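Local coordinates for protein magnesium-protoporphyrin O-methyltransferase (Synechocystis sp., PDB 4QDJ) that transfers a methyl group from S-adenosylmethionine to a carboxylate of magnesium-protoporphyrin IX, giving its 13-monomethyl ester in chlorophyll biosynthesis, at residues V36-T47 / M214-I224; G72-Q82 / M96-V107. All coordinates share one frame; numbering follows the deposited sequence. Where two conformers were deposited one is given.

From the N terminus, the chain first lays down 36-47 within helix 35-58; this segment meets 214-224, 167 residues on, closing interaction 1. Inside that long loop, interaction 2 opens at 72-82, just after strand 65-69, and closes at 96-107 within helix 94-108, after passing through strand 86-91; it is therefore nested and the two loops do not cross. Interaction 1 ties helix 35-58 to the antiparallel strand pair 207-216 and 221-229 at one edge of the sheet, whereas interaction 2 joins the loop and helix that follow strand 65-69 to the helix that follows strand 86-91. Their centres lie about 20 Å apart, yet His-44 packs on Ser-75 and both contacts reach S-adenosylmethionine.

Interaction 1: residues V36-T47 / M214-I224; sequences VQKDIRVGHQQT and MTSTRFYYSRI. With SAM (S-adenosylmethionine), chain B.
The Phe-219 ring is sandwiched: Val-36 CG2 stands over one face, 4.0 Å from the centroid and 17° off the normal, a CH-pi contact; Arg-218 CG lies over the opposite face, and Asp-39 CB sits in plane at the edge. Tyr-220 takes His-44 N and the carbon of the Gly-43 carbonyl on one face, with Thr-47 OG1 at its edge. This ring lies close against the backbone of Gly-43, Tyr-220 CE2 being 3.3 Å from Gly-43 O. The Tyr-220 hydroxyl is hydrogen-bonded to Asp-135, which also binds Ser-222. At the edge of the His-44 ring, SAM O lies in plane and SAM OXT near it; His-44 NE2 donates to SAM OXT (2.7 Å) and, weakly, to SAM O.

Residues 217-220 form the turn of the beta hairpin made by strands 207-216 and 221-229, at the edge of the class I methyltransferase sheet, and helix 35-58 lies against it. Asp-39 grips this turn, its CG anti to the backbone N (chi1 -177°). Thr-217 OG1 donates to Asp-39 OD2 at a very short 2.5 Å. Phe-219 N also donates to Asp-39 OD2 (2.7 Å), from above the carboxylate plane. Arg-218 N meets Asp-39 OD1 on the syn side at 3.2 Å.

Farther along, Thr-47 OG1 and Thr-215 OG1 are hydrogen-bonded at 3.0 Å. One water joins Gln-46 NE2 to Thr-215 OG1, another to Ser-216 N.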
loop_
_atom_site.group_PDB
_atom_site.type_symbol
_atom_site.label_atom_id
_atom_site.label_comp_id
_atom_site.label_asym_id
_atom_site.label_seq_id
_atom_site.Cartn_x
_atom_site.Cartn_y
_atom_site.Cartn_z
ATOM N N VAL A 36 5.416 19.769 -8.159
ATOM C CA VAL A 36 5.945 18.413 -8.054
ATOM C C VAL A 36 5.048 17.566 -7.154
ATOM O O VAL A 36 4.670 16.445 -7.505
ATOM C CB VAL A 36 7.378 18.409 -7.488
ATOM C CG1 VAL A 36 7.876 16.982 -7.302
ATOM C CG2 VAL A 36 8.311 19.197 -8.399
ATOM N N GLN A 37 4.713 18.115 -5.991
ATOM C CA GLN A 37 3.837 17.444 -5.036
ATOM C C GLN A 37 2.443 17.226 -5.615
ATOM O O GLN A 37 1.805 16.207 -5.350
ATOM C CB GLN A 37 3.747 18.255 -3.740
ATOM C CG GLN A 37 5.053 18.328 -2.963
ATOM C CD GLN A 37 5.068 19.450 -1.942
ATOM O OE1 GLN A 37 4.191 20.315 -1.936
ATOM N NE2 GLN A 37 6.073 19.443 -1.073
ATOM N N LYS A 38 1.973 18.187 -6.404
ATOM C CA LYS A 38 0.663 18.079 -7.036
ATOM C C LYS A 38 0.652 16.929 -8.037
ATOM O O LYS A 38 -0.328 16.190 -8.141
ATOM C CB LYS A 38 0.293 19.390 -7.731
ATOM C CG LYS A 38 -1.094 19.396 -8.357
ATOM C CD LYS A 38 -2.167 19.063 -7.332
ATOM C CE LYS A 38 -3.543 19.497 -7.811
ATOM N NZ LYS A 38 -3.856 18.973 -9.168
ATOM N N ASP A 39 1.751 16.784 -8.768
ATOM C CA ASP A 39 1.902 15.696 -9.726
ATOM C C ASP A 39 1.869 14.341 -9.018
ATOM O O ASP A 39 1.264 13.384 -9.507
ATOM C CB ASP A 39 3.210 15.863 -10.501
ATOM C CG ASP A 39 3.392 14.808 -11.568
ATOM O OD1 ASP A 39 2.888 15.008 -12.693
ATOM O OD2 ASP A 39 4.041 13.780 -11.283
ATOM N N ILE A 40 2.516 14.271 -7.859
ATOM C CA ILE A 40 2.523 13.057 -7.049
ATOM C C ILE A 40 1.129 12.756 -6.497
ATOM O O ILE A 40 0.681 11.607 -6.507
ATOM C CB ILE A 40 3.533 13.169 -5.891
ATOM C CG1 ILE A 40 4.955 13.287 -6.443
ATOM C CG2 ILE A 40 3.420 11.975 -4.954
ATOM C CD1 ILE A 40 6.003 13.550 -5.381
ATOM N N ARG A 41 0.446 13.795 -6.025
ATOM C CA ARG A 41 -0.922 13.656 -5.533
ATOM C C ARG A 41 -1.831 13.055 -6.601
ATOM O O ARG A 41 -2.554 12.092 -6.345
ATOM C CB ARG A 41 -1.472 15.012 -5.078
ATOM C CG ARG A 41 -2.961 15.000 -4.758
ATOM C CD ARG A 41 -3.471 16.393 -4.424
ATOM N NE ARG A 41 -3.001 16.856 -3.122
ATOM C CZ ARG A 41 -3.166 18.096 -2.672
ATOM N NH1 ARG A 41 -3.784 18.998 -3.425
ATOM N NH2 ARG A 41 -2.709 18.435 -1.474
ATOM N N VAL A 42 -1.775 13.621 -7.802
ATOM C CA VAL A 42 -2.605 13.164 -8.913
ATOM C C VAL A 42 -2.244 11.743 -9.355
ATOM O O VAL A 42 -3.125 10.910 -9.580
ATOM C CB VAL A 42 -2.511 14.135 -10.112
ATOM C CG1 VAL A 42 -3.219 13.561 -11.331
ATOM C CG2 VAL A 42 -3.092 15.493 -9.737
ATOM N N GLY A 43 -0.949 11.464 -9.463
ATOM C CA GLY A 43 -0.494 10.143 -9.860
ATOM C C GLY A 43 -0.898 9.073 -8.862
ATOM O O GLY A 43 -1.393 8.005 -9.235
ATOM N N HIS A 44 -0.687 9.362 -7.584
ATOM C CA HIS A 44 -1.055 8.432 -6.526
ATOM C C HIS A 44 -2.561 8.183 -6.511
ATOM O O HIS A 44 -3.008 7.057 -6.302
ATOM C CB HIS A 44 -0.582 8.951 -5.166
ATOM C CG HIS A 44 -1.142 8.191 -4.005
ATOM N ND1 HIS A 44 -2.173 8.675 -3.230
ATOM C CD2 HIS A 44 -0.819 6.981 -3.492
ATOM C CE1 HIS A 44 -2.458 7.798 -2.285
ATOM N NE2 HIS A 44 -1.652 6.761 -2.421
ATOM N N GLN A 45 -3.344 9.230 -6.751
ATOM C CA GLN A 45 -4.793 9.074 -6.809
ATOM C C GLN A 45 -5.195 8.149 -7.961
ATOM O O GLN A 45 -6.150 7.380 -7.845
ATOM C CB GLN A 45 -5.491 10.428 -6.938
ATOM C CG GLN A 45 -7.008 10.340 -6.858
ATOM C CD GLN A 45 -7.495 9.887 -5.494
ATOM O OE1 GLN A 45 -7.154 10.484 -4.473
ATOM N NE2 GLN A 45 -8.290 8.824 -5.469
ATOM N N GLN A 46 -4.462 8.221 -9.068
ATOM C CA GLN A 46 -4.726 7.345 -10.205
ATOM C C GLN A 46 -4.446 5.888 -9.848
ATOM O O GLN A 46 -5.208 4.992 -10.213
ATOM C CB GLN A 46 -3.899 7.767 -11.423
ATOM C CG GLN A 46 -4.104 6.879 -12.640
ATOM C CD GLN A 46 -3.417 7.414 -13.880
ATOM O OE1 GLN A 46 -3.359 8.623 -14.100
ATOM N NE2 GLN A 46 -2.890 6.511 -14.699
ATOM N N THR A 47 -3.353 5.657 -9.127
ATOM C CA THR A 47 -3.001 4.309 -8.693
ATOM C C THR A 47 -4.090 3.738 -7.794
ATOM O O THR A 47 -4.551 2.613 -7.996
ATOM C CB THR A 47 -1.652 4.290 -7.948
ATOM O OG1 THR A 47 -0.617 4.736 -8.832
ATOM C CG2 THR A 47 -1.324 2.883 -7.458
ATOM N N MET A 214 -0.212 0.729 -14.914
ATOM C CA MET A 214 0.933 1.619 -14.884
ATOM C C MET A 214 0.467 3.055 -14.768
ATOM O O MET A 214 -0.306 3.536 -15.595
ATOM C CB MET A 214 1.779 1.449 -16.145
ATOM C CG MET A 214 3.005 2.348 -16.183
ATOM S SD MET A 214 4.231 1.885 -14.944
ATOM C CE MET A 214 5.304 3.318 -14.968
ATOM N N THR A 215 0.924 3.736 -13.725
ATOM C CA THR A 215 0.673 5.159 -13.601
ATOM C C THR A 215 1.953 5.885 -13.966
ATOM O O THR A 215 3.011 5.622 -13.394
ATOM C CB THR A 215 0.248 5.547 -12.177
ATOM O OG1 THR A 215 -0.900 4.779 -11.796
ATOM C CG2 THR A 215 -0.092 7.032 -12.115
ATOM N N SER A 216 1.857 6.787 -14.934
ATOM C CA SER A 216 3.015 7.536 -15.390
ATOM C C SER A 216 2.693 9.018 -15.476
ATOM O O SER A 216 1.933 9.448 -16.341
ATOM C CB SER A 216 3.478 7.029 -16.758
ATOM O OG SER A 216 3.839 5.661 -16.703
ATOM N N THR A 217 3.262 9.793 -14.561
ATOM C CA THR A 217 3.185 11.244 -14.640
ATOM C C THR A 217 4.604 11.789 -14.700
ATOM O O THR A 217 5.555 11.035 -14.899
ATOM C CB THR A 217 2.444 11.853 -13.438
ATOM O OG1 THR A 217 3.216 11.659 -12.248
ATOM C CG2 THR A 217 1.074 11.207 -13.267
ATOM N N ARG A 218 4.749 13.095 -14.519
ATOM C CA ARG A 218 6.057 13.726 -14.627
ATOM C C ARG A 218 7.007 13.294 -13.510
ATOM O O ARG A 218 8.188 13.048 -13.754
ATOM C CB ARG A 218 5.908 15.249 -14.655
ATOM C CG ARG A 218 7.195 16.000 -14.935
ATOM C CD ARG A 218 6.903 17.420 -15.390
ATOM N NE ARG A 218 8.109 18.241 -15.437
ATOM C CZ ARG A 218 8.248 19.320 -16.200
ATOM N NH1 ARG A 218 7.259 19.706 -16.994
ATOM N NH2 ARG A 218 9.381 20.008 -16.176
ATOM N N PHE A 219 6.487 13.185 -12.291
ATOM C CA PHE A 219 7.326 12.898 -11.130
ATOM C C PHE A 219 6.878 11.665 -10.357
ATOM O O PHE A 219 7.403 11.376 -9.283
ATOM C CB PHE A 219 7.348 14.101 -10.184
ATOM C CG PHE A 219 7.850 15.362 -10.819
ATOM C CD1 PHE A 219 9.206 15.557 -11.022
ATOM C CD2 PHE A 219 6.967 16.355 -11.210
ATOM C CE1 PHE A 219 9.673 16.718 -11.604
ATOM C CE2 PHE A 219 7.429 17.520 -11.792
ATOM C CZ PHE A 219 8.782 17.700 -11.991
ATOM N N TYR A 220 5.907 10.941 -10.900
ATOM C CA TYR A 220 5.365 9.772 -10.221
ATOM C C TYR A 220 5.249 8.601 -11.187
ATOM O O TYR A 220 4.625 8.712 -12.241
ATOM C CB TYR A 220 4.004 10.104 -9.599
ATOM C CG TYR A 220 3.310 8.935 -8.931
ATOM C CD1 TYR A 220 3.528 8.643 -7.589
ATOM C CD2 TYR A 220 2.424 8.135 -9.638
ATOM C CE1 TYR A 220 2.887 7.575 -6.977
ATOM C CE2 TYR A 220 1.781 7.070 -9.038
ATOM C CZ TYR A 220 2.013 6.795 -7.709
ATOM O OH TYR A 220 1.365 5.732 -7.122
ATOM N N TYR A 221 5.861 7.480 -10.822
ATOM C CA TYR A 221 5.840 6.290 -11.660
ATOM C C TYR A 221 5.538 5.076 -10.802
ATOM O O TYR A 221 6.288 4.753 -9.880
ATOM C CB TYR A 221 7.181 6.114 -12.372
ATOM C CG TYR A 221 7.604 7.327 -13.170
ATOM C CD1 TYR A 221 7.233 7.470 -14.501
ATOM C CD2 TYR A 221 8.369 8.331 -12.592
ATOM C CE1 TYR A 221 7.615 8.578 -15.235
ATOM C CE2 TYR A 221 8.754 9.443 -13.316
ATOM C CZ TYR A 221 8.376 9.561 -14.637
ATOM O OH TYR A 221 8.758 10.666 -15.362
ATOM N N SER A 222 4.432 4.407 -11.100
ATOM C CA SER A 222 4.006 3.274 -10.294
ATOM C C SER A 222 3.484 2.149 -11.171
ATOM O O SER A 222 2.448 2.281 -11.823
ATOM C CB SER A 222 2.937 3.707 -9.289
ATOM O OG SER A 222 2.716 2.703 -8.316
ATOM N N ARG A 223 4.223 1.047 -11.183
ATOM C CA ARG A 223 3.828 -0.159 -11.896
ATOM C C ARG A 223 2.990 -1.017 -10.955
ATOM O O ARG A 223 3.410 -1.301 -9.838
ATOM C CB ARG A 223 5.075 -0.924 -12.340
ATOM C CG ARG A 223 4.804 -2.255 -13.012
ATOM C CD ARG A 223 4.110 -2.087 -14.354
ATOM N NE ARG A 223 4.204 -3.308 -15.147
ATOM C CZ ARG A 223 3.249 -3.759 -15.955
ATOM N NH1 ARG A 223 2.111 -3.090 -16.082
ATOM N NH2 ARG A 223 3.433 -4.884 -16.635
ATOM N N ILE A 224 1.807 -1.422 -11.405
ATOM C CA ILE A 224 0.887 -2.178 -10.560
ATOM C C ILE A 224 0.731 -3.604 -11.074
ATOM O O ILE A 224 0.450 -3.814 -12.250
ATOM C CB ILE A 224 -0.503 -1.510 -10.518
ATOM C CG1 ILE A 224 -0.365 0.007 -10.365
ATOM C CG2 ILE A 224 -1.349 -2.097 -9.394
ATOM C CD1 ILE A 224 -1.659 0.762 -10.586
HETATM N N SAM B . -0.031 2.516 0.706
HETATM C CA SAM B . -0.405 3.887 1.046
HETATM C C SAM B . -0.980 4.607 -0.166
HETATM O O SAM B . -0.666 4.268 -1.308
HETATM O OXT SAM B . -1.774 5.538 -0.027
HETATM C CB SAM B . 0.760 4.675 1.648
HETATM C CG SAM B . 2.019 4.816 0.793
HETATM S SD SAM B . 3.276 5.850 1.600
HETATM C CE SAM B . 4.318 6.324 0.197
HETATM C "C5'" SAM B . 4.326 4.580 2.337
HETATM C "C4'" SAM B . 3.769 4.092 3.665
HETATM O "O4'" SAM B . 4.318 2.822 3.945
HETATM C "C3'" SAM B . 4.125 5.001 4.834
HETATM O "O3'" SAM B . 2.946 5.347 5.523
HETATM C "C2'" SAM B . 5.001 4.144 5.727
HETATM O "O2'" SAM B . 4.781 4.402 7.096
HETATM C "C1'" SAM B . 4.574 2.742 5.327
HETATM N N9 SAM B . 5.589 1.717 5.599
HETATM C C8 SAM B . 6.924 1.764 5.303
HETATM N N7 SAM B . 7.490 0.610 5.726
HETATM C C5 SAM B . 6.532 -0.165 6.282
HETATM C C6 SAM B . 6.563 -1.423 6.863
HETATM N N6 SAM B . 7.709 -2.095 6.948
HETATM N N1 SAM B . 5.397 -1.968 7.356
HETATM C C2 SAM B . 4.210 -1.271 7.267
HETATM N N3 SAM B . 4.186 -0.018 6.691
HETATM C C4 SAM B . 5.331 0.520 6.205
HETATM O O HOH W 1 -3.047 3.757 -13.099
HETATM O O HOH W 2 -0.759 7.020 -16.310
#

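Interaction 2: residues G72-Q82 / M96-V107. With SAM (S-adenosylmethionine), chain B.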
loop_
_atom_site.group_PDB
_atom_site.type_symbol
_atom_site.label_atom_id
_atom_site.label_comp_id
_atom_site.label_asym_id
_atom_site.label_seq_id
_atom_site.Cartn_x
_atom_site.Cartn_y
_atom_site.Cartn_z
ATOM N N GLY A 72 -0.817 3.888 5.041
ATOM C CA GLY A 72 -0.651 5.330 5.080
ATOM C C GLY A 72 -1.805 6.007 5.795
ATOM O O GLY A 72 -2.192 5.590 6.886
ATOM N N VAL A 73 -2.367 7.044 5.176
ATOM C CA VAL A 73 -3.502 7.754 5.758
ATOM C C VAL A 73 -4.838 7.194 5.265
ATOM O O VAL A 73 -5.870 7.858 5.353
ATOM C CB VAL A 73 -3.442 9.278 5.489
ATOM C CG1 VAL A 73 -2.216 9.894 6.153
ATOM C CG2 VAL A 73 -3.448 9.563 3.993
ATOM N N GLY A 74 -4.810 5.971 4.741
ATOM C CA GLY A 74 -6.026 5.272 4.359
ATOM C C GLY A 74 -6.589 5.619 2.992
ATOM O O GLY A 74 -7.779 5.415 2.742
ATOM N N SER A 75 -5.738 6.126 2.104
ATOM C CA SER A 75 -6.167 6.534 0.766
ATOM C C SER A 75 -6.842 5.409 -0.009
ATOM O O SER A 75 -7.758 5.654 -0.793
ATOM C CB SER A 75 -4.982 7.067 -0.038
ATOM O OG SER A 75 -4.421 8.214 0.580
ATOM N N LEU A 76 -6.386 4.179 0.203
ATOM C CA LEU A 76 -7.015 3.022 -0.424
ATOM C C LEU A 76 -8.032 2.361 0.504
ATOM O O LEU A 76 -9.100 1.937 0.061
ATOM C CB LEU A 76 -5.965 1.994 -0.853
ATOM C CG LEU A 76 -6.531 0.709 -1.463
ATOM C CD1 LEU A 76 -7.196 0.990 -2.804
ATOM C CD2 LEU A 76 -5.444 -0.337 -1.604
ATOM N N SER A 77 -7.695 2.274 1.789
ATOM C CA SER A 77 -8.547 1.591 2.765
ATOM C C SER A 77 -9.961 2.152 2.821
ATOM O O SER A 77 -10.941 1.402 2.869
ATOM C CB SER A 77 -7.929 1.662 4.162
ATOM O OG SER A 77 -6.742 0.898 4.233
ATOM N N ILE A 78 -10.062 3.473 2.831
ATOM C CA ILE A 78 -11.359 4.127 2.956
ATOM C C ILE A 78 -12.291 3.874 1.755
ATOM O O ILE A 78 -13.421 3.425 1.948
ATOM C CB ILE A 78 -11.209 5.626 3.311
ATOM C CG1 ILE A 78 -10.569 5.761 4.696
ATOM C CG2 ILE A 78 -12.556 6.335 3.265
ATOM C CD1 ILE A 78 -10.134 7.167 5.049
ATOM N N PRO A 79 -11.823 4.125 0.516
ATOM C CA PRO A 79 -12.736 3.812 -0.594
ATOM C C PRO A 79 -13.092 2.329 -0.732
ATOM O O PRO A 79 -14.187 2.022 -1.204
ATOM C CB PRO A 79 -11.983 4.310 -1.835
ATOM C CG PRO A 79 -10.569 4.472 -1.407
ATOM C CD PRO A 79 -10.615 4.824 0.046
ATOM N N LEU A 80 -12.205 1.424 -0.327
ATOM C CA LEU A 80 -12.552 0.005 -0.347
ATOM C C LEU A 80 -13.647 -0.298 0.673
ATOM O O LEU A 80 -14.575 -1.053 0.391
ATOM C CB LEU A 80 -11.327 -0.879 -0.103
ATOM C CG LEU A 80 -10.309 -0.926 -1.246
ATOM C CD1 LEU A 80 -9.180 -1.891 -0.914
ATOM C CD2 LEU A 80 -10.987 -1.324 -2.555
ATOM N N ALA A 81 -13.540 0.305 1.854
ATOM C CA ALA A 81 -14.555 0.132 2.889
ATOM C C ALA A 81 -15.885 0.741 2.454
ATOM O O ALA A 81 -16.949 0.183 2.723
ATOM C CB ALA A 81 -14.092 0.744 4.201
ATOM N N GLN A 82 -15.817 1.888 1.784
ATOM C CA GLN A 82 -17.007 2.537 1.244
ATOM C C GLN A 82 -17.729 1.623 0.260
ATOM O O GLN A 82 -18.958 1.646 0.162
ATOM C CB GLN A 82 -16.635 3.860 0.563
ATOM C CG GLN A 82 -16.311 4.983 1.536
ATOM C CD GLN A 82 -15.788 6.237 0.855
ATOM O OE1 GLN A 82 -14.928 6.169 -0.024
ATOM N NE2 GLN A 82 -16.306 7.392 1.263
ATOM N N MET A 96 0.721 8.090 10.808
ATOM C CA MET A 96 -0.059 7.828 9.605
ATOM C C MET A 96 -1.340 7.069 9.948
ATOM O O MET A 96 -2.420 7.423 9.472
ATOM C CB MET A 96 0.772 7.064 8.566
ATOM C CG MET A 96 2.020 7.814 8.090
ATOM S SD MET A 96 1.672 9.238 7.028
ATOM C CE MET A 96 1.409 8.437 5.446
ATOM N N VAL A 97 -1.210 6.040 10.785
ATOM C CA VAL A 97 -2.349 5.249 11.254
ATOM C C VAL A 97 -3.398 6.114 11.947
ATOM O O VAL A 97 -4.598 5.974 11.699
ATOM C CB VAL A 97 -1.900 4.143 12.244
ATOM C CG1 VAL A 97 -3.096 3.554 12.983
ATOM C CG2 VAL A 97 -1.133 3.058 11.520
ATOM N N GLY A 98 -2.935 7.008 12.815
ATOM C CA GLY A 98 -3.826 7.887 13.549
ATOM C C GLY A 98 -4.626 8.777 12.621
ATOM O O GLY A 98 -5.816 9.004 12.834
ATOM N N GLU A 99 -3.968 9.278 11.581
ATOM C CA GLU A 99 -4.636 10.123 10.603
ATOM C C GLU A 99 -5.647 9.318 9.789
ATOM O O GLU A 99 -6.737 9.803 9.490
ATOM C CB GLU A 99 -3.614 10.798 9.684
ATOM C CG GLU A 99 -4.214 11.783 8.693
ATOM C CD GLU A 99 -4.770 13.030 9.358
ATOM O OE1 GLU A 99 -4.392 13.318 10.514
ATOM O OE2 GLU A 99 -5.584 13.727 8.718
ATOM N N ALA A 100 -5.284 8.086 9.439
ATOM C CA ALA A 100 -6.190 7.206 8.705
ATOM C C ALA A 100 -7.492 7.008 9.472
ATOM O O ALA A 100 -8.581 7.108 8.906
ATOM C CB ALA A 100 -5.526 5.861 8.430
ATOM N N GLN A 101 -7.373 6.743 10.769
ATOM C CA GLN A 101 -8.548 6.555 11.611
ATOM C C GLN A 101 -9.376 7.833 11.720
ATOM O O GLN A 101 -10.605 7.786 11.701
ATOM C CB GLN A 101 -8.147 6.049 12.998
ATOM C CG GLN A 101 -9.308 5.923 13.978
ATOM C CD GLN A 101 -10.448 5.065 13.449
ATOM O OE1 GLN A 101 -10.235 4.102 12.710
ATOM N NE2 GLN A 101 -11.672 5.414 13.831
ATOM N N GLN A 102 -8.701 8.973 11.832
ATOM C CA GLN A 102 -9.393 10.256 11.889
ATOM C C GLN A 102 -10.174 10.521 10.605
ATOM O O GLN A 102 -11.341 10.911 10.650
ATOM C CB GLN A 102 -8.408 11.396 12.163
ATOM C CG GLN A 102 -7.917 11.452 13.601
ATOM C CD GLN A 102 -9.033 11.757 14.581
ATOM O OE1 GLN A 102 -9.913 12.573 14.304
ATOM N NE2 GLN A 102 -9.007 11.097 15.733
ATOM N N LYS A 103 -9.529 10.299 9.464
ATOM C CA LYS A 103 -10.175 10.512 8.174
ATOM C C LYS A 103 -11.332 9.534 7.977
ATOM O O LYS A 103 -12.369 9.892 7.419
ATOM C CB LYS A 103 -9.163 10.398 7.026
ATOM C CG LYS A 103 -8.056 11.452 7.071
ATOM C CD LYS A 103 -7.083 11.329 5.901
ATOM C CE LYS A 103 -7.610 12.017 4.646
ATOM N NZ LYS A 103 -6.605 11.997 3.535
ATOM N N ALA A 104 -11.152 8.304 8.449
ATOM C CA ALA A 104 -12.189 7.284 8.327
ATOM C C ALA A 104 -13.416 7.622 9.169
ATOM O O ALA A 104 -14.545 7.538 8.689
ATOM C CB ALA A 104 -11.639 5.912 8.708
ATOM N N GLN A 105 -13.191 8.009 10.422
ATOM C CA GLN A 105 -14.284 8.355 11.327
ATOM C C GLN A 105 -15.095 9.536 10.798
ATOM O O GLN A 105 -16.318 9.573 10.931
ATOM C CB GLN A 105 -13.747 8.674 12.726
ATOM C CG GLN A 105 -14.819 9.054 13.741
ATOM C CD GLN A 105 -15.679 7.876 14.157
ATOM O OE1 GLN A 105 -15.182 6.768 14.361
ATOM N NE2 GLN A 105 -16.980 8.109 14.285
ATOM N N GLU A 106 -14.404 10.495 10.189
ATOM C CA GLU A 106 -15.050 11.700 9.683
ATOM C C GLU A 106 -15.978 11.414 8.508
ATOM O O GLU A 106 -17.035 12.031 8.380
ATOM C CB GLU A 106 -14.002 12.738 9.272
ATOM C CG GLU A 106 -13.296 13.413 10.437
ATOM C CD GLU A 106 -12.238 14.399 9.980
ATOM O OE1 GLU A 106 -12.018 14.510 8.757
ATOM O OE2 GLU A 106 -11.628 15.063 10.844
ATOM N N VAL A 107 -15.588 10.475 7.655
ATOM C CA VAL A 107 -16.328 10.239 6.422
ATOM C C VAL A 107 -17.228 9.002 6.488
ATOM O O VAL A 107 -18.233 8.924 5.782
ATOM C CB VAL A 107 -15.376 10.169 5.200
ATOM C CG1 VAL A 107 -14.648 8.839 5.155
ATOM C CG2 VAL A 107 -16.141 10.401 3.915
HETATM N N SAM B . -0.031 2.516 0.706
HETATM C CA SAM B . -0.405 3.887 1.046
HETATM C C SAM B . -0.980 4.607 -0.166
HETATM O O SAM B . -0.666 4.268 -1.308
HETATM O OXT SAM B . -1.774 5.538 -0.027
HETATM C CB SAM B . 0.760 4.675 1.648
HETATM C CG SAM B . 2.019 4.816 0.793
HETATM S SD SAM B . 3.276 5.850 1.600
HETATM C CE SAM B . 4.318 6.324 0.197
HETATM C "C5'" SAM B . 4.326 4.580 2.337
HETATM C "C4'" SAM B . 3.769 4.092 3.665
HETATM O "O4'" SAM B . 4.318 2.822 3.945
HETATM C "C3'" SAM B . 4.125 5.001 4.834
HETATM O "O3'" SAM B . 2.946 5.347 5.523
HETATM C "C2'" SAM B . 5.001 4.144 5.727
HETATM O "O2'" SAM B . 4.781 4.402 7.096
HETATM C "C1'" SAM B . 4.574 2.742 5.327
HETATM N N9 SAM B . 5.589 1.717 5.599
HETATM C C8 SAM B . 6.924 1.764 5.303
HETATM N N7 SAM B . 7.490 0.610 5.726
HETATM C C5 SAM B . 6.532 -0.165 6.282
HETATM C C6 SAM B . 6.563 -1.423 6.863
HETATM N N6 SAM B . 7.709 -2.095 6.948
HETATM N N1 SAM B . 5.397 -1.968 7.356
HETATM C C2 SAM B . 4.210 -1.271 7.267
HETATM N N3 SAM B . 4.186 -0.018 6.691
HETATM C C4 SAM B . 5.331 0.520 6.205
HETATM O O HOH W 3 -7.133 9.126 3.169
HETATM O O HOH W 4 -18.645 7.832 3.058
#
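Val-73 and Ala-100 mark the tight end of this contact, where their CA atoms come within 4.0 Å. The small alanine lets the backbone after Gly-72 lie directly on helix 94-108: Ala-100 CB is 3.5 Å from the carbonyl carbon of Val-73, and Ala-100 CA directs its hydrogen at Val-73 O over 3.4 Å, with an angle of 147° at the hydrogen. Gly-74 belongs to the same close fit, its N lying 3.8 Å from Ala-100 CB. Val-73 CG1 nestles against Glu-99 CG at 3.7 Å, the two side chains lying side by side and pointing the same way, and also touches the end of Met-96. At the Lys-103 margin of this tight part, a water bridges Val-73 O and Lys-103 NZ.

Met-96 is bent at both chi2 and chi3, which folds its methyl back over Gly-72; Met-96 CE is 3.5 Å from SAM O3'. Gly-72 has positive phi, and its CA packs 3.6 Å from SAM O3'. These glycines belong to the glycine-rich loop after the first strand of the Rossmann-like fold, which class I methyltransferases place against S-adenosylmethionine.

Beyond the loop, the axes of helix 77-82 and segment 96-107 are inclined at 34°, 10.6 Å apart at closest. Ile-78 makes the second packed point, a knob set among Ala-100, Lys-103, Ala-104 and Val-107. The loose end comes after it, where a water joins Gln-82 NE2 to Val-107 O.

Behind the contact, Ala-100 rests on Phe-116 of strand 115-118 and Met-96 on Asp-91 of strand 86-91, while Leu-76 and Leu-80 turn to Val-52 of helix 35-58.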